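Side-chain contact in alpha-glucosidase ([Eubacterium] rectale, PDB 6PNR), which probably hydrolyses alpha-glycosidic linkages of sulfoquinovosides, as a retaining-type glycoside hydrolase of family 31: residues K233-D236 and W237-N240. Numbering follows the deposited sequence.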
loop_
_atom_site.group_PDB
_atom_site.type_symbol
_atom_site.label_atom_id
_atom_site.label_comp_id
_atom_site.label_asym_id
_atom_site.label_seq_id
_atom_site.Cartn_x
_atom_site.Cartn_y
_atom_site.Cartn_z
ATOM N N LYS A 233 9.575 21.704 -35.988
ATOM C CA LYS A 233 10.620 22.520 -35.389
ATOM C C LYS A 233 9.997 23.556 -34.457
ATOM O O LYS A 233 8.855 23.987 -34.644
ATOM C CB LYS A 233 11.447 23.210 -36.475
ATOM C CG LYS A 233 12.121 22.216 -37.414
ATOM C CD LYS A 233 13.117 22.882 -38.366
ATOM C CE LYS A 233 12.447 23.887 -39.289
ATOM N NZ LYS A 233 13.455 24.614 -40.134
ATOM N N LEU A 234 10.747 23.930 -33.425
ATOM C CA LEU A 234 10.310 24.998 -32.541
ATOM C C LEU A 234 10.446 26.353 -33.242
ATOM O O LEU A 234 11.352 26.548 -34.056
ATOM C CB LEU A 234 11.135 25.003 -31.252
ATOM C CG LEU A 234 10.942 23.837 -30.296
ATOM C CD1 LEU A 234 11.997 23.894 -29.209
ATOM C CD2 LEU A 234 9.542 23.875 -29.675
ATOM N N PRO A 235 9.574 27.315 -32.920
ATOM C CA PRO A 235 9.704 28.655 -33.511
ATOM C C PRO A 235 11.068 29.262 -33.217
ATOM O O PRO A 235 11.622 29.085 -32.131
ATOM C CB PRO A 235 8.584 29.454 -32.835
ATOM C CG PRO A 235 7.591 28.426 -32.366
ATOM C CD PRO A 235 8.413 27.207 -32.019
ATOM N N ASP A 236 11.613 29.995 -34.203
ATOM C CA ASP A 236 12.932 30.596 -34.021
ATOM C C ASP A 236 12.990 31.502 -32.793
ATOM O O ASP A 236 14.057 31.646 -32.189
ATOM C CB ASP A 236 13.345 31.398 -35.259
ATOM C CG ASP A 236 14.207 30.593 -36.216
ATOM O OD1 ASP A 236 14.698 29.514 -35.819
ATOM O OD2 ASP A 236 14.390 31.038 -37.371
ATOM N N TRP A 237 11.877 32.137 -32.419
ATOM C CA TRP A 237 11.963 33.112 -31.333
ATOM C C TRP A 237 12.235 32.480 -29.969
ATOM O O TRP A 237 12.653 33.203 -29.056
ATOM C CB TRP A 237 10.691 33.973 -31.249
ATOM C CG TRP A 237 9.385 33.228 -31.122
ATOM C CD1 TRP A 237 8.513 32.940 -32.134
ATOM C CD2 TRP A 237 8.794 32.698 -29.923
ATOM N NE1 TRP A 237 7.422 32.274 -31.642
ATOM C CE2 TRP A 237 7.570 32.106 -30.291
ATOM C CE3 TRP A 237 9.179 32.669 -28.577
ATOM C CZ2 TRP A 237 6.728 31.488 -29.370
ATOM C CZ3 TRP A 237 8.341 32.055 -27.657
ATOM C CH2 TRP A 237 7.128 31.474 -28.059
ATOM N N VAL A 238 12.026 31.165 -29.793
ATOM C CA VAL A 238 12.280 30.601 -28.466
ATOM C C VAL A 238 13.756 30.727 -28.108
ATOM O O VAL A 238 14.108 30.846 -26.928
ATOM C CB VAL A 238 11.811 29.127 -28.329
ATOM C CG1 VAL A 238 10.389 28.923 -28.829
ATOM C CG2 VAL A 238 12.789 28.151 -28.976
ATOM N N TYR A 239 14.638 30.736 -29.106
ATOM C CA TYR A 239 16.071 30.783 -28.844
ATOM C C TYR A 239 16.569 32.174 -28.483
ATOM O O TYR A 239 17.765 32.326 -28.220
ATOM C CB TYR A 239 16.857 30.261 -30.066
ATOM C CG TYR A 239 16.414 28.868 -30.474
ATOM C CD1 TYR A 239 16.835 27.743 -29.769
ATOM C CD2 TYR A 239 15.534 28.687 -31.532
ATOM C CE1 TYR A 239 16.402 26.469 -30.121
ATOM C CE2 TYR A 239 15.101 27.416 -31.902
ATOM C CZ TYR A 239 15.538 26.315 -31.201
ATOM O OH TYR A 239 15.099 25.064 -31.585
ATOM N N ASN A 240 15.700 33.186 -28.488
ATOM C CA ASN A 240 16.082 34.530 -28.057
ATOM C C ASN A 240 16.389 34.622 -26.565
ATOM O O ASN A 240 16.891 35.657 -26.125
ATOM C CB ASN A 240 14.974 35.542 -28.397
ATOM C CG ASN A 240 14.790 35.744 -29.896
ATOM O OD1 ASN A 240 15.695 35.477 -30.675
ATOM N ND2 ASN A 240 13.621 36.244 -30.298
HETATM O O HOH W 1 13.647 25.005 -33.950
#
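P235 and W237 meet side by side at the start of a 3-10 turn that leads into strand 242-245, the first strand of the parallel sheet in the family 31 TIM-barrel domain. The indole of W237 takes the cramped first torsion between backbone N and carbonyl carbon (chi1 55°), which swings it back beside the proline; P235 CB then sits over one face, 3.3 Å from W237 NE1. The proline ring, apolar and rigid, offers CB to the indole without a polar group to satisfy; the indole N-H, NE1, is hydrogen-bonded to the backbone O of D435, and K314 makes a cation-pi contact with the ring. At V238 the backbone N donates to P235 O (3.2 Å, N-H...O 163°), the i+3 to i bond expected of a 3-10 turn. The two methyls of V238 part between the rings: CG1 lies over a face of W237, toward the rim, and CG2 3.7 Å above the centre of the Y239 ring. Y239 repeats the i+3 bond, from its N to D236 O, and its side chain crosses that of L234 at about a right angle, the hydroxyl OH of Y239 coming to 4.0 Å from L234 CB. A phenylalanine here would lack the hydroxyl and would probably leave the bridging water without its tyrosine partner. That water, in the plane of the tyrosine ring, lies 2.8 Å from Y239 OH and donates to L234 O.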